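Local coordinates for protein caspase-3 (Porites astreoides, PDB 6WI4) that probably cleaves proteins after aspartate as a cysteine protease of the caspase family, serving apoptosis in coral, at residues P122-F127 and K224-F229; D185-L190 and S216-M221; E93-I96 and G101-A104. All coordinates share one frame; numbering follows the deposited sequence.

Interaction 1 (P122-F127 and K224-F229); sequences PKMFFF and KELYFF
P122 and L226 mark the nearest approach of the two backbones, their CA atoms 7.7 Å apart, so strand residues 123-127 and the irregular chain of 224-229 meet through side chains with no hydrogen bond between them. L226 CD1 is the common point of contact. The leucine CG lies anti to the backbone N (chi1 -161°), which carries the isobutyl group toward the strand and brings CD1 against two partners. On one side CD1 touches P122, 3.6 Å from its CB. The other partner is M124, which comes at the leucine tip to tip and brings SD to 3.6 Å from the same CD1. The thioether is bent at its last torsion (chi3 -96°), and both its sulfur and its methyl end arrive at the F228 ring. M124 SD stands 3.7 Å from CZ of F228 and well off the ring normal, an oblique Met-aromatic contact; M124 CE is 4.1 Å from CE1. L226 also holds the phenylalanine from its own segment, with CD2 over the centre of one ring face, 3.9 Å above the plane. With the M124 thioether cut back to an alanine here, L226 CD1 and the F228 ring lose their shared sulfur, which would probably open a gap between the strand and 224-229. All four touching residues are buried. I186, at the start of helix 186-197, packs against M124, L226 and F228 alike, and M189 of that helix meets F228 as well. M124 also touches I84 and V148 on the strands flanking its own, so the 224-229 segment closes over the large sheet beside this helix.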
ATOM      1  N   PRO A 122       3.493  -8.889  11.941  1.00  9.95           N
ATOM      2  CA  PRO A 122       3.721  -7.882  10.897  1.00 10.26           C
ATOM      3  C   PRO A 122       2.436  -7.180  10.495  1.00 13.42           C
ATOM      4  O   PRO A 122       1.402  -7.812  10.251  1.00 14.20           O
ATOM      5  CB  PRO A 122       4.325  -8.688   9.741  1.00 13.63           C
ATOM      6  CG  PRO A 122       4.062 -10.118  10.057  1.00 19.09           C
ATOM      7  CD  PRO A 122       3.919 -10.238  11.534  1.00 12.63           C
ATOM      8  N   LYS A 123       2.517  -5.854  10.432  1.00  9.65           N
ATOM      9  CA  LYS A 123       1.420  -4.985  10.021  1.00  7.92           C
ATOM     10  C   LYS A 123       1.906  -4.232   8.799  1.00 11.45           C
ATOM     11  O   LYS A 123       2.736  -3.325   8.921  1.00 10.99           O
ATOM     12  CB  LYS A 123       1.027  -4.035  11.150  1.00 11.56           C
ATOM     13  CG  LYS A 123       0.562  -4.787  12.413  1.00 14.36           C
ATOM     14  CD  LYS A 123       0.572  -3.910  13.651  1.00 15.68           C
ATOM     15  CE  LYS A 123       1.920  -3.933  14.390  1.00 15.80           C
ATOM     16  NZ  LYS A 123       2.136  -5.192  15.168  1.00 15.99           N
ATOM     17  N   MET A 124       1.410  -4.625   7.634  1.00  9.09           N
ATOM     18  CA  MET A 124       1.903  -4.127   6.355  1.00  9.28           C
ATOM     19  C   MET A 124       0.929  -3.108   5.788  1.00  9.44           C
ATOM     20  O   MET A 124      -0.264  -3.392   5.668  1.00 11.87           O
ATOM     21  CB  MET A 124       2.078  -5.273   5.365  1.00 10.44           C
ATOM     22  CG  MET A 124       3.105  -6.304   5.786  1.00 10.63           C
ATOM     23  SD  MET A 124       2.947  -7.819   4.826  1.00 13.59           S
ATOM     24  CE  MET A 124       1.922  -8.784   5.940  1.00 11.92           C
ATOM     25  N   PHE A 125       1.443  -1.946   5.402  1.00  8.83           N
ATOM     26  CA  PHE A 125       0.645  -0.909   4.762  1.00  8.81           C
ATOM     27  C   PHE A 125       1.220  -0.618   3.384  1.00 11.13           C
ATOM     28  O   PHE A 125       2.433  -0.422   3.249  1.00 13.14           O
ATOM     29  CB  PHE A 125       0.628   0.354   5.622  1.00 10.29           C
ATOM     30  CG  PHE A 125      -0.183   0.207   6.860  1.00 10.98           C
ATOM     31  CD1 PHE A 125       0.283  -0.543   7.923  1.00 12.01           C
ATOM     32  CD2 PHE A 125      -1.436   0.785   6.950  1.00 13.88           C
ATOM     33  CE1 PHE A 125      -0.483  -0.700   9.067  1.00 15.30           C
ATOM     34  CE2 PHE A 125      -2.200   0.627   8.082  1.00 13.33           C
ATOM     35  CZ  PHE A 125      -1.719  -0.114   9.144  1.00 13.25           C
ATOM     36  N   PHE A 126       0.363  -0.615   2.364  1.00  7.42           N
ATOM     37  CA  PHE A 126       0.760  -0.312   0.995  1.00  8.47           C
ATOM     38  C   PHE A 126      -0.004   0.911   0.515  1.00 10.97           C
ATOM     39  O   PHE A 126      -1.232   0.960   0.633  1.00 11.01           O
ATOM     40  CB  PHE A 126       0.478  -1.483   0.049  1.00  9.88           C
ATOM     41  CG  PHE A 126       1.151  -2.764   0.438  1.00  9.23           C
ATOM     42  CD1 PHE A 126       0.552  -3.639   1.331  1.00  8.19           C
ATOM     43  CD2 PHE A 126       2.373  -3.112  -0.126  1.00 10.30           C
ATOM     44  CE1 PHE A 126       1.168  -4.831   1.682  1.00 10.60           C
ATOM     45  CE2 PHE A 126       2.997  -4.303   0.228  1.00 11.46           C
ATOM     46  CZ  PHE A 126       2.388  -5.163   1.127  1.00 11.75           C
ATOM     47  N   PHE A 127       0.707   1.877  -0.058  1.00  8.00           N
ATOM     48  CA  PHE A 127       0.095   3.128  -0.496  1.00  8.06           C
ATOM     49  C   PHE A 127       0.401   3.371  -1.961  1.00 10.12           C
ATOM     50  O   PHE A 127       1.575   3.443  -2.342  1.00 10.55           O
ATOM     51  CB  PHE A 127       0.618   4.318   0.310  1.00  9.89           C
ATOM     52  CG  PHE A 127       0.380   4.221   1.774  1.00 10.24           C
ATOM     53  CD1 PHE A 127      -0.835   4.594   2.313  1.00 12.83           C
ATOM     54  CD2 PHE A 127       1.367   3.762   2.623  1.00 11.22           C
ATOM     55  CE1 PHE A 127      -1.063   4.495   3.681  1.00 12.03           C
ATOM     56  CE2 PHE A 127       1.150   3.680   3.999  1.00 12.64           C
ATOM     57  CZ  PHE A 127      -0.067   4.048   4.523  1.00 11.91           C
ATOM     58  N   LYS A 224      12.188  -8.669  12.211  1.00 11.10           N
ATOM     59  CA  LYS A 224      12.539  -9.954  11.634  1.00 11.02           C
ATOM     60  C   LYS A 224      12.357  -9.858  10.127  1.00 11.03           C
ATOM     61  O   LYS A 224      11.734  -8.920   9.624  1.00 11.48           O
ATOM     62  CB  LYS A 224      11.663 -11.080  12.206  1.00 11.44           C
ATOM     63  CG  LYS A 224      11.639 -11.156  13.724  1.00 15.19           C
ATOM     64  CD  LYS A 224      10.678 -12.238  14.207  1.00 15.72           C
ATOM     65  CE  LYS A 224      10.584 -12.244  15.715  1.00 21.36           C
ATOM     66  NZ  LYS A 224       9.546 -13.208  16.191  1.00 20.33           N
ATOM     67  N   GLU A 225      12.884 -10.849   9.407  1.00 11.22           N
ATOM     68  CA  GLU A 225      12.550 -10.993   7.995  1.00 11.34           C
ATOM     69  C   GLU A 225      11.111 -11.476   7.856  1.00 13.10           C
ATOM     70  O   GLU A 225      10.638 -12.312   8.636  1.00 12.56           O
ATOM     71  CB  GLU A 225      13.505 -11.968   7.304  1.00 14.53           C
ATOM     72  CG  GLU A 225      14.768 -11.314   6.773  1.00 15.42           C
ATOM     73  CD  GLU A 225      15.795 -11.086   7.854  1.00 18.22           C
ATOM     74  OE1 GLU A 225      16.369 -12.083   8.338  1.00 20.51           O
ATOM     75  OE2 GLU A 225      16.021  -9.912   8.223  1.00 15.43           O
ATOM     76  N   LEU A 226      10.407 -10.933   6.873  1.00 10.69           N
ATOM     77  CA  LEU A 226       9.031 -11.327   6.583  1.00 11.37           C
ATOM     78  C   LEU A 226       9.060 -12.162   5.309  1.00 11.87           C
ATOM     79  O   LEU A 226       9.152 -11.626   4.206  1.00 12.01           O
ATOM     80  CB  LEU A 226       8.123 -10.110   6.437  1.00 12.01           C
ATOM     81  CG  LEU A 226       6.605 -10.291   6.566  1.00 15.93           C
ATOM     82  CD1 LEU A 226       5.926  -8.929   6.558  1.00 19.95           C
ATOM     83  CD2 LEU A 226       6.032 -11.173   5.481  1.00 20.76           C
ATOM     84  N   TYR A 227       8.981 -13.476   5.475  1.00 12.17           N
ATOM     85  CA  TYR A 227       8.774 -14.405   4.374  1.00 12.67           C
ATOM     86  C   TYR A 227       7.313 -14.829   4.361  1.00 12.74           C
ATOM     87  O   TYR A 227       6.783 -15.255   5.390  1.00 14.37           O
ATOM     88  CB  TYR A 227       9.654 -15.644   4.526  1.00 14.69           C
ATOM     89  CG  TYR A 227      11.137 -15.431   4.341  1.00 14.29           C
ATOM     90  CD1 TYR A 227      11.707 -15.461   3.074  1.00 13.87           C
ATOM     91  CD2 TYR A 227      11.966 -15.246   5.431  1.00 16.68           C
ATOM     92  CE1 TYR A 227      13.067 -15.293   2.901  1.00 17.23           C
ATOM     93  CE2 TYR A 227      13.330 -15.078   5.266  1.00 15.90           C
ATOM     94  CZ  TYR A 227      13.869 -15.101   3.999  1.00 18.94           C
ATOM     95  OH  TYR A 227      15.225 -14.929   3.823  1.00 20.62           O
ATOM     96  N   PHE A 228       6.669 -14.713   3.198  1.00 12.77           N
ATOM     97  CA  PHE A 228       5.277 -15.139   3.099  1.00 11.22           C
ATOM     98  C   PHE A 228       5.135 -16.658   3.126  1.00 14.61           C
ATOM     99  O   PHE A 228       4.066 -17.156   3.489  1.00 14.54           O
ATOM    100  CB  PHE A 228       4.636 -14.541   1.839  1.00 10.91           C
ATOM    101  CG  PHE A 228       4.356 -13.071   1.964  1.00 11.12           C
ATOM    102  CD1 PHE A 228       3.289 -12.621   2.713  1.00 12.09           C
ATOM    103  CD2 PHE A 228       5.191 -12.143   1.369  1.00 13.51           C
ATOM    104  CE1 PHE A 228       3.035 -11.268   2.851  1.00 11.60           C
ATOM    105  CE2 PHE A 228       4.948 -10.786   1.503  1.00 14.76           C
ATOM    106  CZ  PHE A 228       3.879 -10.344   2.237  1.00 13.90           C
ATOM    107  N   PHE A 229       6.191 -17.399   2.797  1.00 15.39           N
ATOM    108  CA  PHE A 229       6.168 -18.864   2.806  1.00 13.82           C
ATOM    109  C   PHE A 229       7.472 -19.354   3.409  1.00 13.81           C
ATOM    110  O   PHE A 229       8.350 -19.868   2.710  1.00 16.54           O
ATOM    111  CB  PHE A 229       5.946 -19.407   1.396  1.00 14.54           C
ATOM    112  CG  PHE A 229       4.647 -18.951   0.796  1.00 16.02           C
ATOM    113  CD1 PHE A 229       3.470 -19.622   1.084  1.00 18.61           C
ATOM    114  CD2 PHE A 229       4.598 -17.828  -0.017  1.00 14.73           C
ATOM    115  CE1 PHE A 229       2.261 -19.197   0.551  1.00 20.35           C
ATOM    116  CE2 PHE A 229       3.381 -17.390  -0.556  1.00 16.89           C
ATOM    117  CZ  PHE A 229       2.217 -18.077  -0.268  1.00 17.24           C
TER

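Interaction 2 (D185-L190 and S216-M221); sequences DILRML and SSVVSM
V218 meets L187 and L190 with a single methyl, CG2, which stands anti to its own backbone N and projects at the helix. L190 CD1 is 3.8 Å from this CG2 and L187 CD2 is 4.0 Å from it; the valine crosses L187 at about a right angle and L190 more obliquely. L190 is the buried residue here and makes the close-packed side. L187, V218 and S220 are only partly buried, and toward S220 the contact turns more polar: L187 CD1 comes within 3.9 Å of S220 OG, a van der Waals contact, while the hydroxyl's hydrogen bond is with L222 N. Farther along, a water links the two segments, donating to L190 O at 2.8 Å and also hydrogen-bonding S216 OG. At the start of the helix D185 is the N-cap: its OD1 accepts a nearly straight bond from R188 N, reaching the oxygen from above the carboxylate plane, and a weak one from L187 N. The short helix and strand axes run nearly antiparallel, 161° apart, and come within 9.7 Å. Strand 217-220 is one of the two outermost strands of the large sheet within this chain, paired antiparallel with strand 147-151, where V218 touches V148. L190 touches A150 of that strand and L173 of helix 168-180, which places helix 186-197 against both that helix and the sheet margin.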
ATOM      1  N   ASP A 185      12.238 -12.367   1.116  1.00 12.05           N
ATOM      2  CA  ASP A 185      11.606 -11.617   2.195  1.00  9.00           C
ATOM      3  C   ASP A 185      11.121 -10.267   1.675  1.00 10.90           C
ATOM      4  O   ASP A 185      11.541  -9.796   0.616  1.00 11.51           O
ATOM      5  CB  ASP A 185      12.568 -11.435   3.371  1.00 12.62           C
ATOM      6  CG  ASP A 185      13.684 -10.471   3.053  1.00 15.52           C
ATOM      7  OD1 ASP A 185      13.503  -9.257   3.271  1.00 12.91           O
ATOM      8  OD2 ASP A 185      14.745 -10.926   2.575  1.00 20.10           O
ATOM      9  N   ILE A 186      10.206  -9.642   2.427  1.00 10.76           N
ATOM     10  CA  ILE A 186       9.471  -8.511   1.858  1.00  9.72           C
ATOM     11  C   ILE A 186      10.385  -7.318   1.589  1.00 10.05           C
ATOM     12  O   ILE A 186      10.171  -6.584   0.622  1.00 10.13           O
ATOM     13  CB  ILE A 186       8.281  -8.118   2.749  1.00  9.82           C
ATOM     14  CG1 ILE A 186       7.294  -7.276   1.925  1.00 11.34           C
ATOM     15  CG2 ILE A 186       8.736  -7.378   4.003  1.00 13.02           C
ATOM     16  CD1 ILE A 186       5.971  -6.992   2.661  1.00 10.47           C
ATOM     17  N   LEU A 187      11.395  -7.078   2.433  1.00 10.47           N
ATOM     18  CA  LEU A 187      12.242  -5.912   2.182  1.00 10.96           C
ATOM     19  C   LEU A 187      13.062  -6.101   0.917  1.00 11.71           C
ATOM     20  O   LEU A 187      13.222  -5.167   0.124  1.00 11.58           O
ATOM     21  CB  LEU A 187      13.149  -5.626   3.380  1.00 10.40           C
ATOM     22  CG  LEU A 187      12.449  -5.170   4.658  1.00 10.80           C
ATOM     23  CD1 LEU A 187      13.491  -4.709   5.652  1.00 10.53           C
ATOM     24  CD2 LEU A 187      11.458  -4.037   4.398  1.00 11.04           C
ATOM     25  N   ARG A 188      13.565  -7.312   0.687  1.00  9.38           N
ATOM     26  CA  ARG A 188      14.262  -7.577  -0.566  1.00 10.16           C
ATOM     27  C   ARG A 188      13.332  -7.436  -1.762  1.00 11.19           C
ATOM     28  O   ARG A 188      13.732  -6.912  -2.808  1.00 12.30           O
ATOM     29  CB  ARG A 188      14.878  -8.969  -0.528  1.00 13.31           C
ATOM     30  CG  ARG A 188      16.066  -9.041   0.391  1.00 18.39           C
ATOM     31  CD  ARG A 188      17.087 -10.035  -0.098  1.00 24.38           C
ATOM     32  NE  ARG A 188      18.248 -10.020   0.782  1.00 26.91           N
ATOM     33  CZ  ARG A 188      19.302 -10.806   0.631  1.00 30.22           C
ATOM     34  NH1 ARG A 188      20.314 -10.718   1.485  1.00 27.70           N
ATOM     35  NH2 ARG A 188      19.340 -11.677  -0.372  1.00 29.00           N
ATOM     36  N   MET A 189      12.081  -7.889  -1.626  1.00  9.16           N
ATOM     37  CA  MET A 189      11.146  -7.745  -2.733  1.00  8.42           C
ATOM     38  C   MET A 189      10.844  -6.278  -2.993  1.00  9.29           C
ATOM     39  O   MET A 189      10.797  -5.847  -4.150  1.00  9.69           O
ATOM     40  CB  MET A 189       9.859  -8.520  -2.456  1.00 10.19           C
ATOM     41  CG  MET A 189      10.060 -10.022  -2.490  1.00  9.45           C
ATOM     42  SD  MET A 189       8.527 -10.954  -2.727  1.00 11.49           S
ATOM     43  CE  MET A 189       7.722 -10.634  -1.159  1.00 13.24           C
ATOM     44  N   LEU A 190      10.657  -5.487  -1.932  1.00  9.21           N
ATOM     45  CA  LEU A 190      10.378  -4.072  -2.135  1.00  8.94           C
ATOM     46  C   LEU A 190      11.590  -3.335  -2.713  1.00  9.87           C
ATOM     47  O   LEU A 190      11.421  -2.353  -3.442  1.00  9.19           O
ATOM     48  CB  LEU A 190       9.894  -3.446  -0.822  1.00  8.62           C
ATOM     49  CG  LEU A 190       8.474  -3.879  -0.419  1.00  8.47           C
ATOM     50  CD1 LEU A 190       8.154  -3.443   1.005  1.00 10.91           C
ATOM     51  CD2 LEU A 190       7.428  -3.320  -1.370  1.00  9.22           C
ATOM     52  N   SER A 216      10.323   4.438  -5.488  1.00  9.28           N
ATOM     53  CA  SER A 216       9.448   4.053  -4.384  1.00  8.94           C
ATOM     54  C   SER A 216      10.269   3.958  -3.103  1.00 11.09           C
ATOM     55  O   SER A 216      11.502   3.928  -3.129  1.00 10.75           O
ATOM     56  CB  SER A 216       8.724   2.733  -4.671  1.00 11.34           C
ATOM     57  OG  SER A 216       9.622   1.676  -4.974  1.00 12.72           O
ATOM     58  N   SER A 217       9.579   3.964  -1.965  1.00  8.41           N
ATOM     59  CA  SER A 217      10.285   4.005  -0.692  1.00  8.35           C
ATOM     60  C   SER A 217       9.594   3.101   0.312  1.00  8.86           C
ATOM     61  O   SER A 217       8.368   2.972   0.306  1.00 11.38           O
ATOM     62  CB  SER A 217      10.376   5.439  -0.151  1.00 10.32           C
ATOM     63  OG  SER A 217       9.099   6.016   0.047  1.00 13.35           O
ATOM     64  N   VAL A 218      10.379   2.462   1.173  1.00  7.88           N
ATOM     65  CA  VAL A 218       9.825   1.614   2.217  1.00  8.93           C
ATOM     66  C   VAL A 218      10.276   2.158   3.561  1.00  9.56           C
ATOM     67  O   VAL A 218      11.450   2.505   3.732  1.00  9.87           O
ATOM     68  CB  VAL A 218      10.219   0.133   2.032  1.00 12.83           C
ATOM     69  CG1 VAL A 218      11.721  -0.079   1.933  1.00 15.85           C
ATOM     70  CG2 VAL A 218       9.646  -0.703   3.166  1.00 13.35           C
ATOM     71  N   VAL A 219       9.336   2.269   4.498  1.00  7.24           N
ATOM     72  CA  VAL A 219       9.628   2.651   5.876  1.00  8.33           C
ATOM     73  C   VAL A 219       9.431   1.399   6.715  1.00  8.67           C
ATOM     74  O   VAL A 219       8.306   0.894   6.824  1.00  9.62           O
ATOM     75  CB  VAL A 219       8.717   3.784   6.371  1.00  8.56           C
ATOM     76  CG1 VAL A 219       9.075   4.144   7.812  1.00 10.62           C
ATOM     77  CG2 VAL A 219       8.816   5.027   5.464  1.00 10.92           C
ATOM     78  N   SER A 220      10.501   0.883   7.319  1.00  6.33           N
ATOM     79  CA  SER A 220      10.416  -0.405   8.000  1.00  7.34           C
ATOM     80  C   SER A 220      10.683  -0.251   9.489  1.00  8.74           C
ATOM     81  O   SER A 220      11.734   0.260   9.889  1.00  8.54           O
ATOM     82  CB  SER A 220      11.400  -1.412   7.415  1.00  9.52           C
ATOM     83  OG  SER A 220      11.353  -2.600   8.195  1.00  9.93           O
ATOM     84  N   MET A 221       9.723  -0.689  10.299  1.00  7.70           N
ATOM     85  CA  MET A 221       9.935  -0.956  11.714  1.00  8.99           C
ATOM     86  C   MET A 221       9.936  -2.458  11.989  1.00  7.86           C
ATOM     87  O   MET A 221       9.694  -2.884  13.124  1.00 10.03           O
ATOM     88  CB  MET A 221       8.868  -0.251  12.559  1.00 11.21           C
ATOM     89  CG  MET A 221       9.036   1.272  12.621  1.00  8.98           C
ATOM     90  SD  MET A 221       8.648   2.072  11.043  1.00 11.29           S
ATOM     91  CE  MET A 221       8.175   3.712  11.601  1.00 13.30           C
TER
HETATM   92  O   HOH W   1      10.176   0.039  -2.737  1.00 15.78           O

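Interaction 3 (E93-I96 and G101-A104); sequences EGVI and GTMA
I96 and M103 grip each other through two backbone hydrogen bonds, I96 N to M103 O at 3.0 Å and M103 N to I96 O at 2.9 Å, each donor lying nearly along the C=O axis. They form a hydrogen-bonded antiparallel pair, and their side chains leave the same face of the sheet side by side. I96 CD1 lies 3.7 Å from M103 CG and a little farther from the sulfur. In both residues the first side-chain bond falls between the backbone N and the carbonyl carbon (chi1 53° for I96, 51° for M103), which starts the two side chains off alike; beyond that they differ. The next pair, V95 with A104, is not hydrogen-bonded: the CA atoms close to 4.4 Å while the side chains diverge. The close approach brings CA-H...O contacts, V95 CA reaching M103 O at 3.2 Å and A104 CA reaching G94 O at 3.6 Å. G94 takes a positive phi that suits a glycine, and its backbone bonds onward to I105. Beyond this shell, I105 and L108 of helix 105-110 pack on I96, while L108 together with I65 and R66 of helix 62-73 holds M103. R62 of the latter helix hydrogen-bonds T102 O. Strands 95-98 and 101-104 make a beta hairpin, and with strand 91-92 they complete the small three-stranded antiparallel sheet that accompanies the main sheet in the caspase fold.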
ATOM      1  N   GLU A  93       1.691  15.276   0.792  1.00 14.12           N
ATOM      2  CA  GLU A  93       2.673  14.834   1.776  1.00 12.65           C
ATOM      3  C   GLU A  93       2.014  14.615   3.136  1.00 15.41           C
ATOM      4  O   GLU A  93       1.456  15.546   3.727  1.00 19.66           O
ATOM      5  CB  GLU A  93       3.823  15.833   1.894  1.00 16.93           C
ATOM      6  CG  GLU A  93       5.012  15.225   2.604  1.00 19.37           C
ATOM      7  CD  GLU A  93       6.296  16.006   2.420  1.00 23.60           C
ATOM      8  OE1 GLU A  93       7.261  15.699   3.149  1.00 28.81           O
ATOM      9  OE2 GLU A  93       6.332  16.914   1.558  1.00 27.91           O
ATOM     10  N   GLY A  94       2.053  13.372   3.610  1.00 13.61           N
ATOM     11  CA  GLY A  94       1.496  13.009   4.893  1.00 13.59           C
ATOM     12  C   GLY A  94       0.015  12.704   4.908  1.00 15.38           C
ATOM     13  O   GLY A  94      -0.506  12.338   5.971  1.00 14.72           O
ATOM     14  N   VAL A  95      -0.691  12.841   3.780  1.00 13.63           N
ATOM     15  CA  VAL A  95      -2.142  12.700   3.777  1.00 13.48           C
ATOM     16  C   VAL A  95      -2.591  11.825   2.611  1.00 11.86           C
ATOM     17  O   VAL A  95      -1.922  11.717   1.580  1.00 12.12           O
ATOM     18  CB  VAL A  95      -2.875  14.064   3.709  1.00 19.25           C
ATOM     19  CG1 VAL A  95      -2.497  14.938   4.892  1.00 18.80           C
ATOM     20  CG2 VAL A  95      -2.579  14.777   2.412  1.00 19.17           C
ATOM     21  N   ILE A  96      -3.761  11.212   2.788  1.00 12.37           N
ATOM     22  CA  ILE A  96      -4.452  10.523   1.706  1.00 11.72           C
ATOM     23  C   ILE A  96      -5.865  11.082   1.623  1.00 12.33           C
ATOM     24  O   ILE A  96      -6.376  11.704   2.562  1.00 13.67           O
ATOM     25  CB  ILE A  96      -4.488   8.984   1.881  1.00 14.92           C
ATOM     26  CG1 ILE A  96      -5.046   8.595   3.249  1.00 18.82           C
ATOM     27  CG2 ILE A  96      -3.096   8.380   1.643  1.00 14.55           C
ATOM     28  CD1 ILE A  96      -6.507   8.144   3.207  1.00 23.19           C
ATOM     29  N   GLY A 101     -12.340  14.359   1.048  1.00 15.60           N
ATOM     30  CA  GLY A 101     -11.297  15.231   1.554  1.00 17.32           C
ATOM     31  C   GLY A 101     -10.133  14.439   2.120  1.00 16.58           C
ATOM     32  O   GLY A 101     -10.070  13.215   2.003  1.00 16.10           O
ATOM     33  N   THR A 102      -9.233  15.167   2.772  1.00 17.13           N
ATOM     34  CA  THR A 102      -7.958  14.616   3.206  1.00 13.24           C
ATOM     35  C   THR A 102      -8.005  14.144   4.652  1.00 16.32           C
ATOM     36  O   THR A 102      -8.761  14.661   5.480  1.00 20.52           O
ATOM     37  CB  THR A 102      -6.829  15.642   3.059  1.00 18.06           C
ATOM     38  OG1 THR A 102      -7.126  16.798   3.856  1.00 24.27           O
ATOM     39  CG2 THR A 102      -6.666  16.057   1.620  1.00 19.37           C
ATOM     40  N   MET A 103      -7.168  13.157   4.950  1.00 16.26           N
ATOM     41  CA  MET A 103      -6.913  12.742   6.317  1.00 16.72           C
ATOM     42  C   MET A 103      -5.447  12.364   6.444  1.00 18.93           C
ATOM     43  O   MET A 103      -4.805  11.968   5.470  1.00 15.71           O
ATOM     44  CB  MET A 103      -7.804  11.569   6.743  1.00 21.21           C
ATOM     45  CG  MET A 103      -7.790  10.411   5.777  1.00 20.01           C
ATOM     46  SD  MET A 103      -8.864   9.045   6.260  1.00 26.06           S
ATOM     47  CE  MET A 103      -8.095   8.547   7.792  1.00 21.89           C
ATOM     48  N   ALA A 104      -4.921  12.495   7.657  1.00 17.08           N
ATOM     49  CA  ALA A 104      -3.518  12.187   7.896  1.00 15.62           C
ATOM     50  C   ALA A 104      -3.288  10.682   7.894  1.00 17.93           C
ATOM     51  O   ALA A 104      -4.063   9.923   8.479  1.00 16.94           O
ATOM     52  CB  ALA A 104      -3.064  12.776   9.229  1.00 21.19           C
TER

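Interactions 1 and 2 are neighbours, their centres 8 Å apart, and are joined directly: L226 O probably accepts a hydrogen bond from I186 N. Interaction 2 is nested within the chain loop that interaction 1 closes, and both lean on the large sheet, one at inner strand 123-128 and one at edge strand 217-220, with strand 147-151 between them. Interaction 1 is wholly buried and apolar; interaction 2 mixes methyl packing with a water bridge at a partly exposed margin. Interaction 3, its centre about 23 Å from that of interaction 1 and 22 Å from that of interaction 2, lies in a separate small sheet and relies mainly on backbone hydrogen bonds, with apolar packing on one face.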